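Local coordinates for protein AT-less polyketide synthase (Streptomyces platensis subsp. rosaceus, PDB 4QYR) that probably condenses acyl chains as a ketosynthase domain of a modular polyketide synthase that makes isomigrastatin, at residues Gly313-Val318 / Arg383-Leu388; Ala320-Tyr325 / Pro389-Phe394; Pro341-Ser346 / Glu395-Leu400. One frame throughout, in Å; residues are numbered along the deposited sequence.

Interaction 1: residues Gly313-Val318 / Arg383-Leu388; sequences GDPVEV and RLNPHL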
ATOM      1  N   GLY A 313       3.198 -16.951  20.023  1.00 54.42           N
ATOM      2  CA  GLY A 313       3.996 -16.176  19.099  1.00 45.64           C
ATOM      3  C   GLY A 313       5.436 -16.010  19.504  1.00 44.75           C
ATOM      4  O   GLY A 313       6.314 -16.000  18.659  1.00 49.54           O
ATOM      5  N   ASP A 314       5.698 -15.883  20.796  1.00 47.17           N
ATOM      6  CA  ASP A 314       7.043 -15.496  21.226  1.00 52.67           C
ATOM      7  C   ASP A 314       8.090 -16.588  20.969  1.00 53.29           C
ATOM      8  O   ASP A 314       9.125 -16.303  20.360  1.00 45.67           O
ATOM      9  CB  ASP A 314       7.039 -15.077  22.706  1.00 60.13           C
ATOM     10  CG  ASP A 314       6.402 -13.704  22.936  1.00 63.99           C
ATOM     11  OD1 ASP A 314       5.799 -13.130  21.986  1.00 64.11           O
ATOM     12  OD2 ASP A 314       6.506 -13.207  24.082  1.00 65.51           O
ATOM     13  N   PRO A 315       7.829 -17.839  21.416  1.00 55.59           N
ATOM     14  CA  PRO A 315       8.807 -18.892  21.132  1.00 50.21           C
ATOM     15  C   PRO A 315       8.956 -19.174  19.649  1.00 55.01           C
ATOM     16  O   PRO A 315      10.070 -19.468  19.215  1.00 55.19           O
ATOM     17  CB  PRO A 315       8.228 -20.115  21.844  1.00 53.01           C
ATOM     18  CG  PRO A 315       7.356 -19.567  22.901  1.00 53.79           C
ATOM     19  CD  PRO A 315       6.751 -18.345  22.288  1.00 59.37           C
ATOM     20  N   VAL A 316       7.857 -19.088  18.895  1.00 50.79           N
ATOM     21  CA  VAL A 316       7.890 -19.359  17.461  1.00 46.09           C
ATOM     22  C   VAL A 316       8.872 -18.414  16.800  1.00 44.22           C
ATOM     23  O   VAL A 316       9.777 -18.838  16.076  1.00 44.36           O
ATOM     24  CB  VAL A 316       6.498 -19.208  16.812  1.00 45.06           C
ATOM     25  CG1 VAL A 316       6.606 -19.186  15.299  1.00 43.52           C
ATOM     26  CG2 VAL A 316       5.573 -20.328  17.263  1.00 47.20           C
ATOM     27  N   GLU A 317       8.689 -17.130  17.081  1.00 42.74           N
ATOM     28  CA  GLU A 317       9.555 -16.097  16.559  1.00 45.35           C
ATOM     29  C   GLU A 317      10.999 -16.379  16.922  1.00 48.62           C
ATOM     30  O   GLU A 317      11.877 -16.302  16.064  1.00 48.73           O
ATOM     31  CB  GLU A 317       9.144 -14.722  17.085  1.00 48.85           C
ATOM     32  CG  GLU A 317      10.198 -13.646  16.834  1.00 53.86           C
ATOM     33  CD  GLU A 317       9.696 -12.219  17.070  1.00 55.95           C
ATOM     34  OE1 GLU A 317       8.732 -12.039  17.854  1.00 60.55           O
ATOM     35  OE2 GLU A 317      10.262 -11.281  16.449  1.00 51.21           O
ATOM     36  N   VAL A 318      11.245 -16.721  18.184  1.00 44.15           N
ATOM     37  CA  VAL A 318      12.620 -16.900  18.639  1.00 50.19           C
ATOM     38  C   VAL A 318      13.253 -18.162  18.079  1.00 47.04           C
ATOM     39  O   VAL A 318      14.439 -18.178  17.770  1.00 47.53           O
ATOM     40  CB  VAL A 318      12.719 -16.931  20.167  1.00 54.55           C
ATOM     41  CG1 VAL A 318      14.144 -17.196  20.589  1.00 54.69           C
ATOM     42  CG2 VAL A 318      12.271 -15.605  20.745  1.00 58.10           C
ATOM     43  N   ARG A 383      10.649 -14.482  34.917  1.00 68.93           N
ATOM     44  CA  ARG A 383      10.639 -15.917  34.672  1.00 68.76           C
ATOM     45  C   ARG A 383      10.487 -16.193  33.168  1.00 66.95           C
ATOM     46  O   ARG A 383       9.424 -15.952  32.588  1.00 65.45           O
ATOM     47  CB  ARG A 383       9.512 -16.567  35.469  1.00 72.38           C
ATOM     48  CG  ARG A 383       9.448 -18.065  35.357  1.00 76.65           C
ATOM     49  CD  ARG A 383      10.310 -18.706  36.413  1.00 83.43           C
ATOM     50  NE  ARG A 383       9.989 -18.228  37.755  1.00 88.54           N
ATOM     51  CZ  ARG A 383       9.874 -19.023  38.819  1.00 94.40           C
ATOM     52  NH1 ARG A 383      10.037 -20.335  38.689  1.00 94.08           N
ATOM     53  NH2 ARG A 383       9.586 -18.510  40.014  1.00 98.09           N
ATOM     54  N   LEU A 384      11.548 -16.680  32.529  1.00 66.13           N
ATOM     55  CA  LEU A 384      11.552 -16.821  31.071  1.00 64.01           C
ATOM     56  C   LEU A 384      10.581 -17.888  30.576  1.00 68.38           C
ATOM     57  O   LEU A 384      10.144 -18.750  31.339  1.00 76.04           O
ATOM     58  CB  LEU A 384      12.953 -17.157  30.558  1.00 61.20           C
ATOM     59  CG  LEU A 384      14.083 -16.125  30.556  1.00 63.91           C
ATOM     60  CD1 LEU A 384      15.121 -16.516  29.516  1.00 62.88           C
ATOM     61  CD2 LEU A 384      13.581 -14.721  30.294  1.00 63.41           C
ATOM     62  N   ASN A 385      10.262 -17.827  29.286  1.00 66.03           N
ATOM     63  CA  ASN A 385       9.428 -18.832  28.628  1.00 66.14           C
ATOM     64  C   ASN A 385      10.171 -20.162  28.446  1.00 66.70           C
ATOM     65  O   ASN A 385      11.330 -20.192  28.026  1.00 61.37           O
ATOM     66  CB  ASN A 385       8.954 -18.295  27.277  1.00 66.00           C
ATOM     67  CG  ASN A 385       7.825 -19.110  26.670  1.00 67.19           C
ATOM     68  OD1 ASN A 385       7.900 -20.331  26.572  1.00 71.67           O
ATOM     69  ND2 ASN A 385       6.787 -18.421  26.215  1.00 64.60           N
ATOM     70  N   PRO A 386       9.497 -21.274  28.769  1.00 67.87           N
ATOM     71  CA  PRO A 386      10.081 -22.621  28.689  1.00 68.78           C
ATOM     72  C   PRO A 386      10.294 -23.164  27.274  1.00 70.13           C
ATOM     73  O   PRO A 386      10.911 -24.221  27.148  1.00 72.33           O
ATOM     74  CB  PRO A 386       9.056 -23.487  29.419  1.00 68.92           C
ATOM     75  CG  PRO A 386       8.220 -22.538  30.219  1.00 69.65           C
ATOM     76  CD  PRO A 386       8.183 -21.279  29.435  1.00 67.71           C
ATOM     77  N   HIS A 387       9.796 -22.478  26.245  1.00 68.92           N
ATOM     78  CA  HIS A 387       9.902 -22.970  24.875  1.00 61.85           C
ATOM     79  C   HIS A 387      10.930 -22.187  24.070  1.00 59.97           C
ATOM     80  O   HIS A 387      11.142 -22.436  22.885  1.00 59.41           O
ATOM     81  CB  HIS A 387       8.543 -22.923  24.179  1.00 59.97           C
ATOM     82  CG  HIS A 387       7.536 -23.868  24.748  1.00 62.20           C
ATOM     83  ND1 HIS A 387       7.467 -25.196  24.378  1.00 66.27           N
ATOM     84  CD2 HIS A 387       6.556 -23.688  25.665  1.00 63.45           C
ATOM     85  CE1 HIS A 387       6.497 -25.788  25.046  1.00 69.83           C
ATOM     86  NE2 HIS A 387       5.925 -24.893  25.836  1.00 65.22           N
ATOM     87  N   LEU A 388      11.579 -21.235  24.715  1.00 61.24           N
ATOM     88  CA  LEU A 388      12.707 -20.578  24.089  1.00 64.35           C
ATOM     89  C   LEU A 388      13.819 -21.606  23.986  1.00 70.70           C
ATOM     90  O   LEU A 388      13.865 -22.549  24.781  1.00 74.55           O
ATOM     91  CB  LEU A 388      13.150 -19.357  24.895  1.00 63.77           C
ATOM     92  CG  LEU A 388      12.022 -18.374  25.183  1.00 54.51           C
ATOM     93  CD1 LEU A 388      12.521 -17.241  26.039  1.00 54.02           C
ATOM     94  CD2 LEU A 388      11.429 -17.867  23.877  1.00 51.52           C
TER
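Pro-315, in the first turn of helix 313-331, comes up against Leu-388 at the end of a type I beta turn spanning Asn-385 to Leu-388, their CA atoms 5.2 Å apart. The proline ring is at the centre of the contact, touched by three residues of the turn. Its CG meets the amide of Asn-385, 3.6 Å from ND2, the two side chains crossing at about a right angle. Its CB rests against CB of His-387 at 3.7 Å; beyond that carbon the imidazole swings away from the helix, so the side chain of His-387 packs through CB, with its backbone O also near the proline and weakly bonded to ND2 of Asn-319. Leu-388 sends one methyl back to the helix: CD2 lies 3.9 Å from CA of Pro-315 and 4.0 Å from CG2 of Val-318, about one helical turn further on. The turn is braced from within, since OD1 of Asn-385 accepts the backbone N-H of His-387 at 2.9 Å, an Asx turn. With CG anti to its own nitrogen (chi1 -166°), the Asn-385 side chain reaches both this N-H and the proline. Asp-314 turns its carboxylate to the backbone of Phe-227 and Gly-309, the latter in the HGTGT signature of ketosynthases. No hydrogen bond links the two segments: van der Waals packing joins turn to helix, while the Asx turn fixes the loop's own shape.

Interaction 2: residues Ala320-Tyr325 / Pro389-Phe394; sequences ALDSAY and PLDGGF
Leu-321 opens the contact between helix 313-331 of the thiolase-fold ketosynthase and the loop that leads into edge strand 394-396. Its CG sits 3.7 Å from CZ of Phe-394, the leucine crossing the phenyl group at about a right angle, while its CD2 leans toward CE1 of the same ring. Leu-321 also touches Val-303 and Ile-288, so it joins the phenyl group to strand 302-304 and helix 281-291. Asp-322 follows, with its CG anti to the backbone N (chi1 -163°), a torsion that sets the carboxylate beside the edge of the Phe-394 ring, on the loop side. OD2 of Asp-322 and OD2 of Asp-391, a poorly ordered residue at the surface, are 4.2 Å apart; a salt bridge from Asp-322 OD2 to Arg-326, a helical turn later, probably eases the repulsion. The same OD2 of Asp-322 has CB of Pro-389 at 4.2 Å. Tyr-325 completes the row on this side of the helix. Its ring and that of Phe-394 meet obliquely, centroids 5.6 Å apart and planes inclined by 32°, with CD2 of the tyrosine against CZ of the phenylalanine. The distal end of Phe-394 is thus wedged among Leu-321, Asp-322 and Tyr-325, anchoring the loop just where it becomes a strand; Gly-393 passes close beside the aspartate. The carboxylate of Asp-322 and the phenyl ring stand with their planes 84° apart, and OD1 of Asp-322 lies at the ring's edge, 3.7 Å from CE2 of Phe-394.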
ATOM      1  N   ALA A 320      12.367 -19.378  15.174  1.00 46.23           N
ATOM      2  CA  ALA A 320      12.543 -19.108  13.752  1.00 46.80           C
ATOM      3  C   ALA A 320      13.816 -18.285  13.521  1.00 44.78           C
ATOM      4  O   ALA A 320      14.539 -18.468  12.543  1.00 43.96           O
ATOM      5  CB  ALA A 320      11.335 -18.396  13.198  1.00 42.10           C
ATOM      6  N   LEU A 321      14.083 -17.389  14.453  1.00 43.27           N
ATOM      7  CA  LEU A 321      15.263 -16.552  14.432  1.00 43.05           C
ATOM      8  C   LEU A 321      16.522 -17.396  14.590  1.00 48.92           C
ATOM      9  O   LEU A 321      17.514 -17.206  13.890  1.00 45.72           O
ATOM     10  CB  LEU A 321      15.145 -15.533  15.551  1.00 45.89           C
ATOM     11  CG  LEU A 321      15.922 -14.231  15.561  1.00 46.02           C
ATOM     12  CD1 LEU A 321      15.875 -13.616  14.201  1.00 42.91           C
ATOM     13  CD2 LEU A 321      15.251 -13.314  16.569  1.00 47.68           C
ATOM     14  N   ASP A 322      16.468 -18.342  15.521  1.00 47.44           N
ATOM     15  CA  ASP A 322      17.568 -19.260  15.735  1.00 56.33           C
ATOM     16  C   ASP A 322      17.811 -20.086  14.492  1.00 57.38           C
ATOM     17  O   ASP A 322      18.934 -20.204  14.011  1.00 59.73           O
ATOM     18  CB  ASP A 322      17.286 -20.181  16.921  1.00 60.59           C
ATOM     19  CG  ASP A 322      18.544 -20.850  17.443  1.00 71.87           C
ATOM     20  OD1 ASP A 322      19.598 -20.167  17.496  1.00 75.58           O
ATOM     21  OD2 ASP A 322      18.488 -22.047  17.809  1.00 78.23           O
ATOM     22  N   SER A 323      16.732 -20.652  13.977  1.00 59.80           N
ATOM     23  CA  SER A 323      16.771 -21.496  12.797  1.00 63.61           C
ATOM     24  C   SER A 323      17.393 -20.767  11.607  1.00 55.80           C
ATOM     25  O   SER A 323      18.148 -21.344  10.832  1.00 56.31           O
ATOM     26  CB  SER A 323      15.357 -21.963  12.470  1.00 72.78           C
ATOM     27  OG  SER A 323      15.310 -22.599  11.214  1.00 81.62           O
ATOM     28  N   ALA A 324      17.090 -19.481  11.495  1.00 51.47           N
ATOM     29  CA  ALA A 324      17.590 -18.639  10.413  1.00 47.62           C
ATOM     30  C   ALA A 324      19.076 -18.301  10.523  1.00 48.72           C
ATOM     31  O   ALA A 324      19.811 -18.427   9.550  1.00 50.03           O
ATOM     32  CB  ALA A 324      16.788 -17.364  10.356  1.00 45.11           C
ATOM     33  N   TYR A 325      19.515 -17.840  11.689  1.00 48.79           N
ATOM     34  CA  TYR A 325      20.920 -17.492  11.847  1.00 50.28           C
ATOM     35  C   TYR A 325      21.743 -18.746  11.703  1.00 57.28           C
ATOM     36  O   TYR A 325      22.875 -18.701  11.221  1.00 60.97           O
ATOM     37  CB  TYR A 325      21.200 -16.822  13.193  1.00 49.60           C
ATOM     38  CG  TYR A 325      20.870 -15.343  13.224  1.00 51.75           C
ATOM     39  CD1 TYR A 325      20.230 -14.733  12.156  1.00 54.64           C
ATOM     40  CD2 TYR A 325      21.208 -14.555  14.312  1.00 55.81           C
ATOM     41  CE1 TYR A 325      19.918 -13.382  12.174  1.00 54.78           C
ATOM     42  CE2 TYR A 325      20.913 -13.202  14.341  1.00 59.21           C
ATOM     43  CZ  TYR A 325      20.261 -12.617  13.264  1.00 57.54           C
ATOM     44  OH  TYR A 325      19.951 -11.269  13.283  1.00 54.63           O
ATOM     45  N   PRO A 389      14.712 -21.439  23.004  1.00 70.80           N
ATOM     46  CA  PRO A 389      15.771 -22.422  22.783  1.00 78.39           C
ATOM     47  C   PRO A 389      16.727 -22.498  23.962  1.00 89.51           C
ATOM     48  O   PRO A 389      17.060 -21.470  24.565  1.00 89.03           O
ATOM     49  CB  PRO A 389      16.487 -21.893  21.538  1.00 74.91           C
ATOM     50  CG  PRO A 389      15.515 -20.973  20.900  1.00 68.64           C
ATOM     51  CD  PRO A 389      14.785 -20.343  22.030  1.00 65.90           C
ATOM     52  N   LEU A 390      17.155 -23.715  24.280  1.00 97.71           N
ATOM     53  CA  LEU A 390      18.096 -23.949  25.364  1.00103.09           C
ATOM     54  C   LEU A 390      19.525 -23.782  24.856  1.00108.70           C
ATOM     55  O   LEU A 390      20.475 -23.713  25.637  1.00110.41           O
ATOM     56  CB  LEU A 390      17.897 -25.350  25.937  1.00104.68           C
ATOM     57  CG  LEU A 390      16.501 -25.698  26.446  1.00103.24           C
ATOM     58  CD1 LEU A 390      15.868 -26.733  25.535  1.00103.79           C
ATOM     59  CD2 LEU A 390      16.582 -26.230  27.863  1.00108.59           C
ATOM     60  N   ASP A 391      19.656 -23.697  23.535  1.00111.84           N
ATOM     61  CA  ASP A 391      20.946 -23.772  22.854  1.00118.74           C
ATOM     62  C   ASP A 391      21.856 -22.554  23.045  1.00115.76           C
ATOM     63  O   ASP A 391      22.956 -22.518  22.498  1.00116.40           O
ATOM     64  CB  ASP A 391      20.710 -24.002  21.358  1.00122.87           C
ATOM     65  CG  ASP A 391      20.112 -25.373  21.064  1.00128.51           C
ATOM     66  OD1 ASP A 391      20.499 -26.361  21.729  1.00129.99           O
ATOM     67  OD2 ASP A 391      19.239 -25.455  20.173  1.00130.12           O
ATOM     68  N   GLY A 392      21.401 -21.566  23.813  1.00110.56           N
ATOM     69  CA  GLY A 392      22.205 -20.390  24.120  1.00105.34           C
ATOM     70  C   GLY A 392      22.565 -19.480  22.948  1.00 99.77           C
ATOM     71  O   GLY A 392      23.595 -18.801  22.976  1.00 99.63           O
ATOM     72  N   GLY A 393      21.718 -19.455  21.919  1.00 93.28           N
ATOM     73  CA  GLY A 393      21.979 -18.643  20.747  1.00 83.13           C
ATOM     74  C   GLY A 393      21.584 -17.195  20.948  1.00 73.67           C
ATOM     75  O   GLY A 393      22.161 -16.297  20.334  1.00 69.45           O
ATOM     76  N   PHE A 394      20.597 -16.974  21.813  1.00 70.66           N
ATOM     77  CA  PHE A 394      20.011 -15.651  22.031  1.00 66.29           C
ATOM     78  C   PHE A 394      19.729 -15.375  23.496  1.00 68.51           C
ATOM     79  O   PHE A 394      19.106 -16.184  24.178  1.00 75.31           O
ATOM     80  CB  PHE A 394      18.704 -15.500  21.262  1.00 64.30           C
ATOM     81  CG  PHE A 394      18.877 -15.427  19.784  1.00 67.61           C
ATOM     82  CD1 PHE A 394      18.841 -14.202  19.135  1.00 66.56           C
ATOM     83  CD2 PHE A 394      19.058 -16.581  19.033  1.00 71.14           C
ATOM     84  CE1 PHE A 394      18.994 -14.123  17.767  1.00 67.05           C
ATOM     85  CE2 PHE A 394      19.215 -16.512  17.665  1.00 72.76           C
ATOM     86  CZ  PHE A 394      19.179 -15.277  17.028  1.00 70.32           C
TER

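Interaction 3: residues Pro341-Ser346 / Glu395-Leu400; sequences PCALGS and EVVREL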
ATOM      1  N   PRO A 341      26.380 -15.251  22.535  1.00 98.39           N
ATOM      2  CA  PRO A 341      24.929 -15.038  22.439  1.00 88.54           C
ATOM      3  C   PRO A 341      24.535 -13.632  22.008  1.00 80.61           C
ATOM      4  O   PRO A 341      24.940 -12.639  22.613  1.00 82.27           O
ATOM      5  CB  PRO A 341      24.438 -15.309  23.863  1.00 89.76           C
ATOM      6  CG  PRO A 341      25.645 -15.070  24.728  1.00 94.30           C
ATOM      7  CD  PRO A 341      26.801 -15.554  23.915  1.00 98.40           C
ATOM      8  N   CYS A 342      23.732 -13.560  20.958  1.00 73.25           N
ATOM      9  CA  CYS A 342      23.194 -12.298  20.486  1.00 63.98           C
ATOM     10  C   CYS A 342      22.067 -11.821  21.400  1.00 59.20           C
ATOM     11  O   CYS A 342      21.225 -12.610  21.813  1.00 58.80           O
ATOM     12  CB  CYS A 342      22.693 -12.446  19.050  1.00 60.34           C
ATOM     13  SG  CYS A 342      21.631 -11.098  18.486  1.00 68.51           S
ATOM     14  N   ALA A 343      22.053 -10.528  21.707  1.00 51.03           N
ATOM     15  CA  ALA A 343      21.051  -9.949  22.594  1.00 49.46           C
ATOM     16  C   ALA A 343      19.672  -9.840  21.938  1.00 46.58           C
ATOM     17  O   ALA A 343      19.542  -9.693  20.715  1.00 49.73           O
ATOM     18  CB  ALA A 343      21.505  -8.601  23.060  1.00 49.03           C
ATOM     19  N   LEU A 344      18.640  -9.876  22.767  1.00 46.02           N
ATOM     20  CA  LEU A 344      17.274  -9.974  22.276  1.00 45.50           C
ATOM     21  C   LEU A 344      16.326  -9.119  23.099  1.00 44.98           C
ATOM     22  O   LEU A 344      16.495  -9.009  24.315  1.00 48.12           O
ATOM     23  CB  LEU A 344      16.836 -11.435  22.296  1.00 45.21           C
ATOM     24  CG  LEU A 344      15.431 -11.693  21.821  1.00 47.62           C
ATOM     25  CD1 LEU A 344      15.416 -11.619  20.310  1.00 55.54           C
ATOM     26  CD2 LEU A 344      15.064 -13.053  22.280  1.00 48.40           C
ATOM     27  N   GLY A 345      15.345  -8.499  22.453  1.00 40.42           N
ATOM     28  CA  GLY A 345      14.447  -7.624  23.184  1.00 42.85           C
ATOM     29  C   GLY A 345      13.198  -7.148  22.469  1.00 43.30           C
ATOM     30  O   GLY A 345      12.910  -7.538  21.334  1.00 40.61           O
ATOM     31  N   SER A 346      12.448  -6.286  23.148  1.00 45.82           N
ATOM     32  CA  SER A 346      11.176  -5.813  22.618  1.00 42.24           C
ATOM     33  C   SER A 346      10.609  -4.614  23.368  1.00 42.60           C
ATOM     34  O   SER A 346      10.306  -4.690  24.560  1.00 48.61           O
ATOM     35  CB  SER A 346      10.143  -6.929  22.638  1.00 41.08           C
ATOM     36  OG  SER A 346       8.943  -6.459  22.068  1.00 41.37           O
ATOM     37  N   GLU A 395      20.160 -14.214  23.968  1.00 63.45           N
ATOM     38  CA  GLU A 395      19.927 -13.822  25.345  1.00 63.21           C
ATOM     39  C   GLU A 395      18.917 -12.681  25.428  1.00 61.10           C
ATOM     40  O   GLU A 395      18.993 -11.718  24.670  1.00 59.93           O
ATOM     41  CB  GLU A 395      21.250 -13.422  25.986  1.00 72.00           C
ATOM     42  CG  GLU A 395      21.231 -13.307  27.494  1.00 83.80           C
ATOM     43  CD  GLU A 395      22.568 -12.821  28.048  1.00 97.19           C
ATOM     44  OE1 GLU A 395      23.625 -13.314  27.587  1.00100.93           O
ATOM     45  OE2 GLU A 395      22.564 -11.944  28.943  1.00102.39           O
ATOM     46  N   VAL A 396      17.958 -12.789  26.337  1.00 61.63           N
ATOM     47  CA  VAL A 396      17.077 -11.671  26.607  1.00 50.95           C
ATOM     48  C   VAL A 396      17.780 -10.698  27.535  1.00 55.60           C
ATOM     49  O   VAL A 396      18.330 -11.102  28.549  1.00 57.42           O
ATOM     50  CB  VAL A 396      15.773 -12.108  27.252  1.00 50.98           C
ATOM     51  CG1 VAL A 396      14.920 -10.889  27.566  1.00 49.09           C
ATOM     52  CG2 VAL A 396      15.044 -13.074  26.356  1.00 50.27           C
ATOM     53  N   VAL A 397      17.775  -9.417  27.179  1.00 56.05           N
ATOM     54  CA  VAL A 397      18.358  -8.368  28.014  1.00 54.96           C
ATOM     55  C   VAL A 397      17.386  -7.920  29.079  1.00 58.50           C
ATOM     56  O   VAL A 397      16.446  -7.180  28.787  1.00 60.16           O
ATOM     57  CB  VAL A 397      18.749  -7.136  27.183  1.00 53.89           C
ATOM     58  CG1 VAL A 397      19.353  -6.050  28.077  1.00 49.94           C
ATOM     59  CG2 VAL A 397      19.705  -7.533  26.079  1.00 56.12           C
ATOM     60  N   ARG A 398      17.600  -8.353  30.312  1.00 61.31           N
ATOM     61  CA  ARG A 398      16.690  -7.978  31.384  1.00 64.72           C
ATOM     62  C   ARG A 398      17.390  -6.991  32.309  1.00 71.27           C
ATOM     63  O   ARG A 398      16.866  -6.611  33.358  1.00 71.93           O
ATOM     64  CB  ARG A 398      16.227  -9.224  32.134  1.00 63.49           C
ATOM     65  CG  ARG A 398      15.620 -10.260  31.220  1.00 55.08           C
ATOM     66  CD  ARG A 398      15.221 -11.511  31.973  1.00 67.93           C
ATOM     67  NE  ARG A 398      16.352 -12.387  32.272  1.00 69.75           N
ATOM     68  CZ  ARG A 398      16.242 -13.545  32.921  1.00 70.51           C
ATOM     69  NH1 ARG A 398      15.055 -13.964  33.329  1.00 72.03           N
ATOM     70  NH2 ARG A 398      17.312 -14.288  33.158  1.00 71.49           N
ATOM     71  N   GLU A 399      18.582  -6.580  31.886  1.00 78.01           N
ATOM     72  CA  GLU A 399      19.482  -5.773  32.697  1.00 80.53           C
ATOM     73  C   GLU A 399      20.132  -4.700  31.829  1.00 71.57           C
ATOM     74  O   GLU A 399      20.796  -5.018  30.843  1.00 70.84           O
ATOM     75  CB  GLU A 399      20.570  -6.645  33.341  1.00 89.89           C
ATOM     76  CG  GLU A 399      21.479  -7.481  32.372  1.00127.27           C
ATOM     77  CD  GLU A 399      20.787  -8.653  31.632  1.00122.24           C
ATOM     78  OE1 GLU A 399      19.550  -8.770  31.677  1.00119.78           O
ATOM     79  OE2 GLU A 399      21.491  -9.476  30.999  1.00120.21           O
ATOM     80  N   LEU A 400      19.941  -3.435  32.175  1.00 64.08           N
ATOM     81  CA  LEU A 400      20.566  -2.342  31.437  1.00 54.81           C
ATOM     82  C   LEU A 400      22.071  -2.543  31.270  1.00 68.16           C
ATOM     83  O   LEU A 400      22.819  -2.569  32.256  1.00 70.73           O
ATOM     84  CB  LEU A 400      20.297  -1.023  32.148  1.00 55.34           C
ATOM     85  CG  LEU A 400      21.030   0.208  31.611  1.00 54.90           C
ATOM     86  CD1 LEU A 400      20.628   0.506  30.181  1.00 52.25           C
ATOM     87  CD2 LEU A 400      20.762   1.401  32.500  1.00 56.14           C
TER
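The carbonyl oxygen of Leu-344 is approached by two groups of the neighbouring strand: the N-H of Val-397 at 3.2 Å, nearly straight at 169°, and CA of Val-396, whose weaker C-H contact is 3.6 Å long. This is parallel beta pairing at one end of the large mixed sheet of the thiolase fold, where strand 342-345 lies between strand 302-304 and the edge strand 394-396. A beta-alpha-beta crossover containing helices 348-351 and 358-372 connects the two paired strands. Two residues earlier on each strand, the N-H of Glu-395 reaches the oxygen of Cys-342 at 2.9 Å. Ala-343 pairs with Glu-395, and Leu-344 with Val-396, each pair sharing a face of the sheet. On the face of Leu-344 and Val-396, CD2 of the leucine meets CG2 of the valine at 4.1 Å; Leu-344 continues into Val-318 and Leu-321 of helix 313-331, and both residues touch Phe-227. With its CG anti to the backbone N (chi1 180°), Leu-344 projects its branched end into this apolar layer. Glu-395 lies on the other face, its chain extended beyond CG, alongside Pro-341, with the two side chains pointing the same way. Its OE1 stands 3.9 Å from CG of the proline, and OE2 forms a salt bridge with Arg-401, so the charge is held at the sheet's margin. Val-397, where the strand ends, adds a side-chain contact: its CG2 lies 3.7 Å from CB of Ala-343.

All three contacts lie in one corner of the ketosynthase and follow the chain from residue 383 to 400 as it runs along helix 313-331 and then onto the sheet. Interactions 1 and 2 hold the same helix mainly through side chains, with no hydrogen bond between their segments; interaction 3 is bound by backbone hydrogen bonds between strands. Interaction 2 is the most open, mixing aromatic and charged groups near the surface, whereas interactions 1 and 3 are mostly buried. They interlock: Val-318 packs on Pro-389, Leu-384 on Arg-398 joins interactions 1 and 3, and Gly-393 O probably accepts a hydrogen bond from Cys-342 N, extending the strand pairing back into the loop.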